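Local coordinates for protein argininosuccinate lyase (PDB 6RXA) that acts as a C-N lyase (EDDS lyase) of the aspartase/fumarase superfamily and probably also splits argininosuccinate into fumarate and L-arginine, at residues Ala270-Ser275 with Pro289-Arg294; Leu72-Glu77 with Lys96-Ser101; Glu240-Asn245 with Val325-Arg330; Gly137-Val142 with Asp459-Glu464. The protein carries 2 engineered substitutions. One frame throughout, in Å; residues are numbered along the deposited sequence. Where two conformers were deposited one is given.

Contact 1 (Ala270-Ser275 with Pro289-Arg294). Engineered in segment 289-294: Met290 (natural residue Asp).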
# COMPACT_ATOMS: atom_id res chain seq x y z
N ALA A 270 30.20 -11.57 -11.46
CA ALA A 270 30.51 -10.17 -11.59
C ALA A 270 31.01 -9.68 -10.24
O ALA A 270 30.75 -10.29 -9.20
CB ALA A 270 29.32 -9.32 -12.03
N GLU A 271 31.73 -8.57 -10.27
CA GLU A 271 32.23 -7.93 -9.06
C GLU A 271 31.96 -6.44 -9.14
O GLU A 271 32.23 -5.82 -10.17
CB GLU A 271 33.73 -8.19 -8.89
CG GLU A 271 34.26 -7.76 -7.53
CD GLU A 271 35.71 -8.18 -7.27
OE1 GLU A 271 36.30 -7.65 -6.32
OE2 GLU A 271 36.24 -9.05 -8.00
N LEU A 272 31.44 -5.87 -8.06
CA LEU A 272 31.28 -4.43 -8.00
C LEU A 272 32.65 -3.77 -7.98
O LEU A 272 33.61 -4.27 -7.39
CB LEU A 272 30.57 -4.05 -6.71
CG LEU A 272 29.10 -4.43 -6.63
CD1 LEU A 272 28.56 -4.17 -5.22
CD2 LEU A 272 28.26 -3.65 -7.65
N ASP A 273 32.74 -2.60 -8.62
CA ASP A 273 33.90 -1.76 -8.40
C ASP A 273 34.03 -1.46 -6.90
O ASP A 273 33.03 -1.26 -6.21
CB ASP A 273 33.77 -0.45 -9.16
CG ASP A 273 35.08 0.29 -9.24
OD1 ASP A 273 35.91 -0.07 -10.11
OD2 ASP A 273 35.30 1.20 -8.42
N ALA A 274 35.27 -1.43 -6.42
CA ALA A 274 35.53 -1.12 -5.02
C ALA A 274 34.82 0.14 -4.56
O ALA A 274 34.39 0.23 -3.40
CB ALA A 274 37.04 -0.94 -4.80
N SER A 275 34.69 1.13 -5.45
CA SER A 275 34.09 2.41 -5.09
C SER A 275 32.58 2.32 -4.89
O SER A 275 31.97 3.31 -4.47
CB SER A 275 34.41 3.45 -6.17
OG SER A 275 33.78 3.17 -7.41
N PRO A 289 27.62 -5.30 -0.88
CA PRO A 289 26.93 -4.56 -1.95
C PRO A 289 26.01 -3.47 -1.40
O PRO A 289 24.81 -3.44 -1.64
CB PRO A 289 26.16 -5.68 -2.67
CG PRO A 289 25.81 -6.64 -1.55
CD PRO A 289 27.02 -6.63 -0.65
N MET A 290 26.61 -2.55 -0.64
CA MET A 290 25.84 -1.52 0.04
C MET A 290 25.17 -0.57 -0.95
O MET A 290 24.06 -0.09 -0.67
CB MET A 290 26.78 -0.78 0.98
CG MET A 290 26.10 0.21 1.88
SD MET A 290 24.88 -0.54 2.97
CE MET A 290 25.21 0.38 4.48
N SER A 291 25.81 -0.30 -2.09
CA SER A 291 25.19 0.54 -3.10
C SER A 291 23.91 -0.10 -3.61
O SER A 291 22.89 0.58 -3.80
CB SER A 291 26.17 0.76 -4.26
OG SER A 291 26.66 -0.48 -4.77
N LEU A 292 23.95 -1.42 -3.84
CA LEU A 292 22.77 -2.12 -4.35
C LEU A 292 21.66 -2.15 -3.31
O LEU A 292 20.49 -1.91 -3.64
CB LEU A 292 23.18 -3.54 -4.75
CG LEU A 292 24.34 -3.70 -5.74
CD1 LEU A 292 24.62 -5.18 -6.04
CD2 LEU A 292 24.08 -2.90 -7.01
N GLU A 293 22.00 -2.45 -2.05
CA GLU A 293 20.96 -2.60 -1.04
C GLU A 293 20.31 -1.26 -0.71
O GLU A 293 19.09 -1.20 -0.53
CB GLU A 293 21.50 -3.30 0.20
CG GLU A 293 21.77 -4.78 -0.09
CD GLU A 293 21.80 -5.65 1.14
OE1 GLU A 293 21.64 -6.89 0.98
OE2 GLU A 293 22.03 -5.11 2.25
N ARG A 294 21.10 -0.19 -0.62
CA ARG A 294 20.48 1.11 -0.37
C ARG A 294 19.69 1.61 -1.58
O ARG A 294 18.74 2.38 -1.42
CB ARG A 294 21.53 2.13 0.06
CG ARG A 294 22.01 1.90 1.48
CD ARG A 294 23.15 2.83 1.83
NE ARG A 294 23.48 2.78 3.25
CZ ARG A 294 22.90 3.53 4.18
NH1 ARG A 294 21.93 4.38 3.86
NH2 ARG A 294 23.29 3.43 5.44

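Contact 2 (Leu72-Glu77 with Lys96-Ser101)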
# COMPACT_ATOMS: atom_id res chain seq x y z
N LEU A 72 8.82 42.38 -3.00
CA LEU A 72 9.00 40.94 -3.08
C LEU A 72 10.48 40.56 -2.98
O LEU A 72 10.84 39.60 -2.29
CB LEU A 72 8.40 40.37 -4.37
CG LEU A 72 6.90 40.52 -4.57
CD1 LEU A 72 6.55 40.01 -5.97
CD2 LEU A 72 6.12 39.77 -3.51
N ALA A 73 11.35 41.32 -3.65
CA ALA A 73 12.77 41.04 -3.57
C ALA A 73 13.28 41.19 -2.14
O ALA A 73 14.09 40.38 -1.67
CB ALA A 73 13.53 41.98 -4.51
N GLN A 74 12.79 42.20 -1.42
CA GLN A 74 13.22 42.39 -0.04
C GLN A 74 12.73 41.26 0.86
O GLN A 74 13.49 40.74 1.68
CB GLN A 74 12.72 43.74 0.48
CG GLN A 74 13.25 44.96 -0.27
CD GLN A 74 12.62 46.25 0.23
OE1 GLN A 74 12.84 46.65 1.37
NE2 GLN A 74 11.81 46.89 -0.61
N VAL A 75 11.47 40.84 0.71
CA VAL A 75 10.96 39.79 1.59
C VAL A 75 11.60 38.44 1.24
O VAL A 75 11.89 37.64 2.13
CB VAL A 75 9.42 39.73 1.56
CG1 VAL A 75 8.93 38.67 2.51
CG2 VAL A 75 8.84 41.08 1.97
N ASP A 76 11.86 38.20 -0.05
CA ASP A 76 12.58 36.99 -0.43
C ASP A 76 13.92 36.91 0.30
O ASP A 76 14.31 35.83 0.77
CB ASP A 76 12.80 36.97 -1.94
CG ASP A 76 11.53 36.66 -2.74
OD1 ASP A 76 10.48 36.31 -2.16
OD2 ASP A 76 11.60 36.77 -3.98
N GLU A 77 14.63 38.03 0.41
CA GLU A 77 15.91 38.03 1.10
C GLU A 77 15.73 37.72 2.58
O GLU A 77 16.51 36.96 3.16
CB GLU A 77 16.65 39.35 0.88
CG GLU A 77 17.91 39.46 1.71
CD GLU A 77 19.11 39.90 0.90
OE1 GLU A 77 19.08 41.02 0.35
OE2 GLU A 77 20.07 39.11 0.81
N LYS A 96 3.63 43.60 3.70
CA LYS A 96 2.92 44.78 4.19
C LYS A 96 3.79 45.58 5.15
O LYS A 96 3.79 46.82 5.10
CB LYS A 96 1.64 44.33 4.89
CG LYS A 96 0.81 45.42 5.55
CD LYS A 96 -0.47 44.82 6.18
CE LYS A 96 -0.15 44.00 7.43
NZ LYS A 96 -1.23 43.02 7.77
N ARG A 97 4.53 44.91 6.03
CA ARG A 97 5.42 45.64 6.93
C ARG A 97 6.54 46.34 6.16
O ARG A 97 7.05 47.37 6.61
CB ARG A 97 6.00 44.73 8.01
CG ARG A 97 4.97 44.26 9.02
CD ARG A 97 5.61 43.53 10.18
NE ARG A 97 6.21 42.26 9.78
CZ ARG A 97 5.56 41.10 9.77
NH1 ARG A 97 4.27 41.05 10.10
NH2 ARG A 97 6.18 39.99 9.40
N THR A 98 6.90 45.80 4.99
CA THR A 98 8.03 46.32 4.22
C THR A 98 7.62 47.49 3.33
O THR A 98 8.36 48.48 3.24
CB THR A 98 8.64 45.19 3.39
OG1 THR A 98 9.11 44.15 4.27
CG2 THR A 98 9.81 45.69 2.54
N ILE A 99 6.48 47.40 2.65
CA ILE A 99 6.11 48.38 1.64
C ILE A 99 4.79 49.09 1.93
O ILE A 99 4.43 50.01 1.18
CB ILE A 99 6.06 47.77 0.22
CG1 ILE A 99 4.93 46.73 0.13
CG2 ILE A 99 7.40 47.15 -0.12
CD1 ILE A 99 4.72 46.20 -1.26
N GLY A 100 4.05 48.68 2.94
CA GLY A 100 2.77 49.28 3.24
C GLY A 100 1.61 48.45 2.74
O GLY A 100 1.75 47.34 2.22
N SER A 101 0.41 49.04 2.87
CA SER A 101 -0.82 48.30 2.66
C SER A 101 -1.02 47.85 1.22
O SER A 101 -1.78 46.90 0.99
CB SER A 101 -2.01 49.15 3.12
OG SER A 101 -2.07 50.35 2.36

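Contact 3 (Glu240-Asn245 with Val325-Arg330)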
# COMPACT_ATOMS: atom_id res chain seq x y z
N GLU A 240 0.21 10.30 -9.94
CA GLU A 240 0.87 9.72 -11.09
C GLU A 240 2.38 9.86 -11.01
O GLU A 240 3.12 8.94 -11.36
CB GLU A 240 0.33 10.31 -12.39
CG GLU A 240 0.88 9.66 -13.63
CD GLU A 240 0.37 10.30 -14.91
OE1 GLU A 240 -0.55 11.13 -14.87
OE2 GLU A 240 0.90 9.95 -15.98
N HIS A 241 2.87 11.01 -10.53
CA HIS A 241 4.31 11.18 -10.32
C HIS A 241 4.84 10.16 -9.32
O HIS A 241 5.87 9.50 -9.56
CB HIS A 241 4.54 12.63 -9.87
CG HIS A 241 5.96 13.07 -9.96
ND1 HIS A 241 6.30 14.41 -9.99
CD2 HIS A 241 7.12 12.38 -10.00
CE1 HIS A 241 7.62 14.51 -10.06
NE2 HIS A 241 8.14 13.30 -10.06
N ALA A 242 4.12 9.95 -8.22
CA ALA A 242 4.50 8.93 -7.25
C ALA A 242 4.50 7.55 -7.88
O ALA A 242 5.40 6.73 -7.60
CB ALA A 242 3.57 8.98 -6.04
N PHE A 243 3.52 7.25 -8.73
CA PHE A 243 3.48 5.94 -9.36
C PHE A 243 4.65 5.72 -10.31
O PHE A 243 5.28 4.66 -10.30
CB PHE A 243 2.19 5.70 -10.13
CG PHE A 243 2.30 4.49 -11.00
CD1 PHE A 243 2.32 3.22 -10.42
CD2 PHE A 243 2.46 4.59 -12.36
CE1 PHE A 243 2.47 2.10 -11.18
CE2 PHE A 243 2.61 3.46 -13.14
CZ PHE A 243 2.63 2.21 -12.54
N VAL A 244 4.92 6.68 -11.21
CA VAL A 244 5.99 6.44 -12.17
C VAL A 244 7.31 6.24 -11.42
O VAL A 244 8.11 5.36 -11.76
CB VAL A 244 6.07 7.52 -13.27
CG1 VAL A 244 7.15 7.11 -14.29
CG2 VAL A 244 4.74 7.69 -13.95
N ASN A 245 7.52 7.03 -10.37
CA ASN A 245 8.71 6.83 -9.54
C ASN A 245 8.75 5.40 -9.00
O ASN A 245 9.79 4.74 -9.04
CB ASN A 245 8.72 7.81 -8.36
CG ASN A 245 9.07 9.23 -8.75
OD1 ASN A 245 9.30 9.57 -9.92
ND2 ASN A 245 9.11 10.09 -7.73
N VAL A 325 -2.26 14.16 0.79
CA VAL A 325 -0.85 13.85 0.99
C VAL A 325 -0.06 14.29 -0.24
O VAL A 325 -0.54 14.21 -1.38
CB VAL A 325 -0.68 12.35 1.31
CG1 VAL A 325 0.77 11.93 1.35
CG2 VAL A 325 -1.35 12.05 2.65
N GLU A 326 1.15 14.78 0.01
CA GLU A 326 2.01 15.37 -1.00
C GLU A 326 3.14 14.41 -1.38
O GLU A 326 3.47 13.47 -0.64
CB GLU A 326 2.60 16.68 -0.47
CG GLU A 326 1.56 17.77 -0.26
CD GLU A 326 1.79 18.60 1.01
OE1 GLU A 326 2.18 18.04 2.05
OE2 GLU A 326 1.57 19.83 0.96
N LEU A 327 3.75 14.68 -2.54
CA LEU A 327 5.01 14.05 -2.91
C LEU A 327 6.14 14.97 -2.47
O LEU A 327 6.23 16.11 -2.93
CB LEU A 327 5.09 13.82 -4.41
CG LEU A 327 6.35 13.09 -4.90
CD1 LEU A 327 6.55 11.74 -4.22
CD2 LEU A 327 6.29 12.92 -6.44
N GLU A 328 6.97 14.50 -1.56
CA GLU A 328 7.90 15.38 -0.86
C GLU A 328 9.30 15.32 -1.44
O GLU A 328 9.72 14.33 -2.05
CB GLU A 328 7.93 15.00 0.62
CG GLU A 328 6.53 15.02 1.22
CD GLU A 328 6.51 15.34 2.69
OE1 GLU A 328 5.93 14.54 3.45
OE2 GLU A 328 7.07 16.38 3.07
N PRO A 329 10.07 16.39 -1.24
CA PRO A 329 11.43 16.44 -1.80
C PRO A 329 12.29 15.24 -1.44
O PRO A 329 13.03 14.73 -2.29
CB PRO A 329 11.98 17.75 -1.23
CG PRO A 329 10.78 18.61 -1.04
CD PRO A 329 9.68 17.67 -0.61
N ARG A 330 12.24 14.78 -0.19
CA ARG A 330 13.13 13.69 0.21
C ARG A 330 12.86 12.43 -0.59
O ARG A 330 13.79 11.66 -0.84
CB ARG A 330 13.03 13.42 1.71
CG ARG A 330 11.68 12.98 2.24
CD ARG A 330 11.74 12.83 3.77
NE ARG A 330 12.10 14.09 4.43
CZ ARG A 330 13.32 14.40 4.88
NH1 ARG A 330 14.34 13.55 4.75
NH2 ARG A 330 13.52 15.57 5.45

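Contact 4 (Gly137-Val142 with Asp459-Glu464)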
# COMPACT_ATOMS: atom_id res chain seq x y z
N GLY A 137 20.70 9.49 -18.16
CA GLY A 137 22.06 9.12 -17.83
C GLY A 137 22.21 7.65 -17.49
O GLY A 137 23.21 7.01 -17.83
N TYR A 138 21.21 7.10 -16.81
CA TYR A 138 21.19 5.67 -16.49
C TYR A 138 21.07 4.84 -17.75
O TYR A 138 21.85 3.89 -17.95
CB TYR A 138 20.00 5.45 -15.55
CG TYR A 138 19.73 4.09 -14.96
CD1 TYR A 138 20.74 3.20 -14.65
CD2 TYR A 138 18.42 3.72 -14.65
CE1 TYR A 138 20.44 1.97 -14.07
CE2 TYR A 138 18.12 2.51 -14.07
CZ TYR A 138 19.14 1.63 -13.78
OH TYR A 138 18.85 0.41 -13.21
N ARG A 139 20.16 5.22 -18.65
CA ARG A 139 20.03 4.50 -19.91
C ARG A 139 21.31 4.61 -20.74
O ARG A 139 21.74 3.63 -21.37
CB ARG A 139 18.81 5.00 -20.69
CG ARG A 139 18.55 4.19 -21.94
CD ARG A 139 17.35 4.70 -22.69
NE ARG A 139 17.04 3.81 -23.80
CZ ARG A 139 16.22 4.11 -24.79
NH1 ARG A 139 15.66 5.31 -24.84
NH2 ARG A 139 15.97 3.22 -25.73
N GLU A 140 21.95 5.79 -20.75
CA GLU A 140 23.21 5.94 -21.47
C GLU A 140 24.25 4.95 -20.95
O GLU A 140 24.93 4.27 -21.74
CB GLU A 140 23.75 7.37 -21.34
CG GLU A 140 23.03 8.38 -22.19
CD GLU A 140 23.46 9.80 -21.91
OE1 GLU A 140 24.24 10.01 -20.96
OE2 GLU A 140 23.00 10.72 -22.63
N ALA A 141 24.39 4.85 -19.63
CA ALA A 141 25.37 3.93 -19.06
C ALA A 141 25.06 2.49 -19.43
O ALA A 141 25.98 1.71 -19.74
CB ALA A 141 25.43 4.10 -17.55
N VAL A 142 23.79 2.12 -19.42
CA VAL A 142 23.35 0.76 -19.76
C VAL A 142 23.68 0.43 -21.21
O VAL A 142 24.24 -0.63 -21.51
CB VAL A 142 21.84 0.64 -19.47
CG1 VAL A 142 21.22 -0.58 -20.13
CG2 VAL A 142 21.59 0.63 -17.96
N ASP A 459 21.91 0.24 -31.91
CA ASP A 459 21.78 1.32 -32.88
C ASP A 459 20.45 2.04 -32.71
O ASP A 459 20.38 3.28 -32.71
CB ASP A 459 21.90 0.78 -34.30
CG ASP A 459 23.30 0.30 -34.66
OD1 ASP A 459 24.26 0.60 -33.92
OD2 ASP A 459 23.44 -0.37 -35.70
N ASP A 460 19.37 1.28 -32.53
CA ASP A 460 18.06 1.88 -32.33
C ASP A 460 18.02 2.69 -31.04
O ASP A 460 17.44 3.78 -31.00
CB ASP A 460 16.98 0.80 -32.32
CG ASP A 460 16.66 0.28 -33.72
OD1 ASP A 460 17.15 0.90 -34.69
OD2 ASP A 460 15.93 -0.73 -33.83
N ALA A 461 18.60 2.15 -29.96
CA ALA A 461 18.57 2.83 -28.67
C ALA A 461 19.39 4.11 -28.70
O ALA A 461 19.03 5.11 -28.06
CB ALA A 461 19.07 1.89 -27.58
N MET A 462 20.50 4.11 -29.44
CA MET A 462 21.31 5.32 -29.54
C MET A 462 20.52 6.42 -30.26
O MET A 462 20.59 7.59 -29.88
CB MET A 462 22.62 5.02 -30.27
CG MET A 462 23.56 4.09 -29.49
SD MET A 462 24.26 4.87 -28.03
CE MET A 462 25.52 5.92 -28.76
N ALA A 463 19.74 6.05 -31.28
CA ALA A 463 18.89 7.04 -31.93
C ALA A 463 17.80 7.53 -30.98
O ALA A 463 17.49 8.73 -30.96
CB ALA A 463 18.29 6.46 -33.20
N GLU A 464 17.22 6.62 -30.20
CA GLU A 464 16.21 7.01 -29.22
C GLU A 464 16.80 7.93 -28.16
O GLU A 464 16.16 8.90 -27.75
CB GLU A 464 15.56 5.76 -28.61
CG GLU A 464 14.60 5.06 -29.56
CD GLU A 464 13.94 3.82 -28.98
OE1 GLU A 464 14.21 3.42 -27.83
OE2 GLU A 464 13.10 3.23 -29.71

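Contact 1 (Ala270-Ser275 with Pro289-Arg294)
Leu272 packs against Pro289 where the signature loop of the aspartase/fumarase superfamily, whose Lys286 and Asn288 bind fumarate and succinate, ends and helix 290-301 begins. A single methyl does the touching: Leu272 CD1 is 3.7 Å from Pro289 CA, and the two side chains cross at about a right angle. With CD1 anti to CA (chi2 172°), this methyl is the foremost atom of the leucine, reaching Leu292 CD1 at 4.1 Å as well. Ser291 OG stands at the fringe of this apolar spot but is spoken for, being hydrogen-bonded to Phe276 O. Proline suits the N-cap, where its missing N-H costs the helix nothing; its carbonyl O takes the bond from Glu293 N at 3.0 Å. Beyond Leu272 the chain bends in an Asx turn: Asp273 OD2 accepts from Ser275 N and, at 2.7 Å, from Ser275 OG, the two donors coming from opposite faces of the carboxylate. The buried cluster is completed by Val345 and Met342 of helix 329-348 and by Ile259 and Gln260 of helix 236-262, while Arg294 and the engineered Met290 lean on helix 20-31.

Contact 2 (Leu72-Glu77 with Lys96-Ser101)
Gln74 and Val75 meet Thr98 in a small, partly buried helix-to-helix contact near one end of the elongated subunit, its centre about 40 Å from the centre of the chain. It joins helix 62-79 to helix 88-99, which follows it in sequence. Thr98 supplies both of its branches. Its methyl, CG2, rests against the end of the glutamine, 3.4 Å from Gln74 OE1 and 3.7 Å from Gln74 CD. The hydroxyl side faces the valine instead, with Thr98 OG1 3.8 Å from Val75 CG2. This division follows from the first torsion of Thr98 (chi1 -61°): CG2 is opposite the backbone N, and OG1 is turned back along the helix to bond to Ala94 O, a common way for threonine to satisfy its hydroxyl within a helix. Ile99 stays at the margin, its CG2 4.4 Å from Gln74 NE2. Just after the helix, Gly100 has a positive phi (101°), at which a beta carbon would press on the preceding carbonyl.

Val75 also packs on Tyr91, Ala94 and Leu95, so the buried, branched side chain fills the inner part of the interface. Gln74 lies at its exposed margin, where a long side chain can lay its amide on a methyl and still face water. No polar bond links the two segments; van der Waals contact holds them, and within this pair the amide makes no other kind.

Contact 3 (Glu240-Asn245 with Val325-Arg330)
His241 is the first residue of segment 240-245 to meet Leu327, and it does so with the face of its ring. Leu327 CD2 sits over the imidazole in a CH-pi contact, 3.7 Å from the ring centroid and 18° off the normal, shifted toward the rim so that His241 CG is its closest atom at 3.5 Å. The ring owes this position to its first torsion (chi1 -165°), which carries CG opposite the backbone N. Ala242, next along, offers only a small surface: its N is 4.1 Å from Leu327 CD2, and its CB lies 4.5 Å from Leu327 CD1, so a short side chain suits the close approach of the loop. One turn after the histidine comes Asn245, whose ND2 is 4.2 Å from Leu327 CD2. Its other amide atom, Asn245 OD1, lies in the plane of the imidazole at the ring's edge and is hydrogen-bonded to Tyr186 OH, which helps fix the amide's rotation. If a serine stood at His241, Leu327 CD2 would probably lose the flat surface beneath it, opening a gap in the buried core. Leucine fits because one methyl, CD2, can lie on the ring and near the amide while CD1 turns toward the alanine. The histidine packs further on Leu124 of helix 112-147 and Ile193 of helix 168-193; Leu327, just ahead of helix 329-348, is flanked by Lys120 and by Pro305 of helix 303-314.

Contact 4 (Gly137-Val142 with Asp459-Glu464)
Arg139 reaches across from helix 112-147 as a nearly straight rod and meets Glu464 of helix 451-500 through one N-H. This salt bridge, made by a buried arginine, ties together two long helices of the helical body that are far apart in sequence. Arg139 CG is opposite the backbone N (chi1 -174°), and the chain stays extended as far as NE, which delivers the guanidinium to the neighbouring helix. There Arg139 NH2 donates to Glu464 OE1 at 2.7 Å, with an N-H...O angle of 166°. The acceptor lies within a few degrees of the guanidinium plane, so on the arginine side the alignment is close to ideal. The carboxylate, however, is turned: the two planes stand 55° apart, and the oxygen is met nearly along its C-O bond, giving a one-armed bridge and not a paired, coplanar one. The aliphatic part of the glutamate also helps, since Glu464 CB is 3.8 Å from Arg139 NH1. Ala461, one turn earlier, brings its CB to 3.8 Å from Arg139 NH2, and its carbonyl O lies over a face of the guanidinium, 4.3 Å above the plane. The small methyl of alanine suits a place so near the guanidinium.

The guanidinium has further partners, NH1 in a salt bridge to Asp468 and NE bonded to Ser176 OG, so its rotation is probably well fixed. A leucine in place of Arg139 would probably leave both Glu464 and Asp468 without their positive mate. Helix 168-193 borders the site, with Leu179 and Ala180 against the arginine and Met173 against Ala461.

How the contacts relate
Contact 1 lies nearest the substrate site: it includes Arg294, which binds fumarate, and the Pro289 side chain is about 4 Å from that of Asn288. Contacts 1, 3 and 4 are spread through the helical body, with centres 23 to 27 Å apart and nearest atoms about 9 to 11 Å apart, so none touches another. Contact 4 closes the widest loop, inside which contact 3 is nested, and contact 1 inside that. Contact 2 closes earlier in the chain and stands apart, its centre about 51 Å from that of contact 1 and 33 Å from that of contact 3. A sodium ion lies about 10 Å from the His241 side chain.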